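Heme-binding protein A / AI-2 binding protein A (Helicobacter pylori SS1, PDB 6OFQ) binds peptides in the periplasm as a type II substrate-binding protein and probably delivers them to an ABC transporter. Local coordinates at residues A[243-248]-A[524-529]. Numbering follows the deposited sequence.
Sequences VVVRTI and NRFFKV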
loop_
_atom_site.group_PDB
_atom_site.type_symbol
_atom_site.label_atom_id
_atom_site.label_comp_id
_atom_site.label_asym_id
_atom_site.label_seq_id
_atom_site.Cartn_x
_atom_site.Cartn_y
_atom_site.Cartn_z
ATOM N N VAL A 243 13.619 14.124 -9.857
ATOM C CA VAL A 243 13.410 12.710 -9.942
ATOM C C VAL A 243 12.534 12.420 -11.161
ATOM O O VAL A 243 11.461 12.993 -11.307
ATOM C CB VAL A 243 12.745 12.117 -8.679
ATOM C CG1 VAL A 243 12.563 10.607 -8.831
ATOM C CG2 VAL A 243 13.531 12.482 -7.426
ATOM N N VAL A 244 13.014 11.522 -12.006
ATOM C CA VAL A 244 12.243 11.005 -13.127
ATOM C C VAL A 244 11.784 9.615 -12.700
ATOM O O VAL A 244 12.602 8.723 -12.487
ATOM C CB VAL A 244 13.044 11.004 -14.429
ATOM C CG1 VAL A 244 12.158 10.599 -15.573
ATOM C CG2 VAL A 244 13.652 12.342 -14.740
ATOM N N VAL A 245 10.470 9.429 -12.656
ATOM C CA VAL A 245 9.875 8.152 -12.296
ATOM C C VAL A 245 9.383 7.537 -13.604
ATOM O O VAL A 245 8.356 7.986 -14.138
ATOM C CB VAL A 245 8.722 8.319 -11.282
ATOM C CG1 VAL A 245 8.082 6.965 -10.947
ATOM C CG2 VAL A 245 9.228 8.993 -10.024
ATOM N N ARG A 246 10.136 6.543 -14.092
ATOM C CA ARG A 246 9.816 5.894 -15.344
ATOM C C ARG A 246 9.031 4.616 -15.125
ATOM O O ARG A 246 9.242 3.838 -14.190
ATOM C CB ARG A 246 11.107 5.542 -16.079
ATOM C CG ARG A 246 11.862 6.778 -16.575
ATOM C CD ARG A 246 12.978 6.546 -17.599
ATOM N NE ARG A 246 12.439 5.825 -18.739
ATOM C CZ ARG A 246 13.164 5.120 -19.613
ATOM N NH1 ARG A 246 14.467 5.107 -19.516
ATOM N NH2 ARG A 246 12.541 4.419 -20.578
ATOM N N THR A 247 8.121 4.375 -16.062
ATOM C CA THR A 247 7.432 3.099 -16.201
ATOM C C THR A 247 8.037 2.265 -17.307
ATOM O O THR A 247 7.989 2.689 -18.448
ATOM C CB THR A 247 5.928 3.283 -16.413
ATOM O OG1 THR A 247 5.327 4.013 -15.308
ATOM C CG2 THR A 247 5.203 1.947 -16.518
ATOM N N ILE A 248 8.646 1.139 -16.959
ATOM C CA ILE A 248 9.263 0.185 -17.919
ATOM C C ILE A 248 8.672 -1.141 -17.509
ATOM O O ILE A 248 9.075 -1.778 -16.541
ATOM C CB ILE A 248 10.795 0.137 -17.732
ATOM C CG1 ILE A 248 11.371 1.514 -18.006
ATOM C CG2 ILE A 248 11.424 -0.913 -18.661
ATOM C CD1 ILE A 248 12.858 1.643 -17.845
ATOM N N ASN A 524 9.437 4.899 -0.747
ATOM C CA ASN A 524 9.716 5.598 -2.008
ATOM C C ASN A 524 9.604 7.087 -1.953
ATOM O O ASN A 524 9.371 7.746 -2.964
ATOM C CB ASN A 524 8.913 4.986 -3.152
ATOM C CG ASN A 524 9.322 3.537 -3.384
ATOM O OD1 ASN A 524 10.503 3.217 -3.457
ATOM N ND2 ASN A 524 8.339 2.635 -3.413
ATOM N N ARG A 525 9.788 7.639 -0.757
ATOM C CA ARG A 525 10.103 9.058 -0.589
ATOM C C ARG A 525 11.587 9.224 -0.892
ATOM O O ARG A 525 12.421 8.417 -0.433
ATOM C CB ARG A 525 9.843 9.469 0.854
ATOM C CG ARG A 525 8.354 9.544 1.129
ATOM C CD ARG A 525 8.057 9.789 2.593
ATOM N NE ARG A 525 8.474 8.655 3.411
ATOM C CZ ARG A 525 8.691 8.719 4.692
ATOM N NH1 ARG A 525 8.623 9.860 5.342
ATOM N NH2 ARG A 525 8.970 7.595 5.336
ATOM N N PHE A 526 11.938 10.197 -1.737
ATOM C CA PHE A 526 13.308 10.362 -2.219
ATOM C C PHE A 526 14.056 11.482 -1.537
ATOM O O PHE A 526 15.165 11.772 -1.933
ATOM C CB PHE A 526 13.299 10.598 -3.752
ATOM C CG PHE A 526 12.640 9.479 -4.504
ATOM C CD1 PHE A 526 13.098 8.162 -4.416
ATOM C CD2 PHE A 526 11.530 9.723 -5.275
ATOM C CE1 PHE A 526 12.423 7.099 -5.003
ATOM C CE2 PHE A 526 10.897 8.671 -5.933
ATOM C CZ PHE A 526 11.346 7.370 -5.817
ATOM N N PHE A 527 13.492 12.183 -0.549
ATOM C CA PHE A 527 14.150 13.307 0.095
ATOM C C PHE A 527 15.502 13.027 0.714
ATOM O O PHE A 527 16.258 13.991 0.882
ATOM C CB PHE A 527 13.190 14.101 1.000
ATOM C CG PHE A 527 12.590 13.412 2.219
ATOM C CD1 PHE A 527 12.481 12.033 2.433
ATOM C CD2 PHE A 527 12.003 14.238 3.148
ATOM C CE1 PHE A 527 11.834 11.498 3.564
ATOM C CE2 PHE A 527 11.334 13.735 4.249
ATOM C CZ PHE A 527 11.258 12.370 4.471
ATOM N N LYS A 528 15.795 11.786 1.119
ATOM C CA LYS A 528 17.086 11.436 1.762
ATOM C C LYS A 528 18.046 10.816 0.776
ATOM O O LYS A 528 19.166 10.486 1.116
ATOM C CB LYS A 528 16.914 10.519 2.978
ATOM C CG LYS A 528 15.823 10.941 3.938
ATOM C CD LYS A 528 16.016 12.374 4.432
ATOM C CE LYS A 528 14.902 12.775 5.396
ATOM N NZ LYS A 528 15.005 14.173 5.844
ATOM N N VAL A 529 17.615 10.622 -0.486
ATOM C CA VAL A 529 18.484 9.938 -1.473
ATOM C C VAL A 529 19.463 10.946 -2.065
ATOM O O VAL A 529 19.093 12.089 -2.328
ATOM C CB VAL A 529 17.625 9.304 -2.596
ATOM C CG1 VAL A 529 18.505 8.620 -3.642
ATOM C CG2 VAL A 529 16.759 8.248 -1.935
#
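Both methyls of Val-243 approach the CD2-CE2 side of Phe-526 obliquely: CG1 lies 3.8 Å from CD2 of Phe-526 and nearly as close to its CE2, while CG2 of Val-243 comes 4.0 Å from that same CD2. The two side chains cross at about a right angle. With CG1 of Val-243 anti to the backbone N (chi1 -180°), CG2 takes the place beside that N, and the methyls follow one side of the Phe-526 side chain from CB out to CE2. Further along, Val-245 CG2 makes a looser approach, 4.4 Å from CE2 of Phe-526. Alternation along the strand explains why Val-243 and Val-245 both face the ring while Val-244 between them does not. Methyl and phenylalanine carbons make every contact, which is small (111 Å² buried) and involves three buried residues.

The backbone around the ring is held from inside the loop and from helix 52-61. The carbonyl O of Asn-524 sits 3.4 Å above the ring plane of Phe-526, over its centre. Phe-526 opens a type I beta turn closed by Val-529 N to Phe-526 O at 3.1 Å, and Asn-60 hydrogen-bonds Phe-526 N through OD1 and Asn-524 O through ND2.

This is structural packing within a periplasmic binding protein fold: the loop after strand 513-514 lies on the mixed sheet where strand 242-247 runs between strands 224-229 and 32-37. Phe-35 and Leu-33 of strand 32-37 and Phe-214 of strand 214-220 also touch Phe-526, and Val-56 of helix 52-61 meets Val-245.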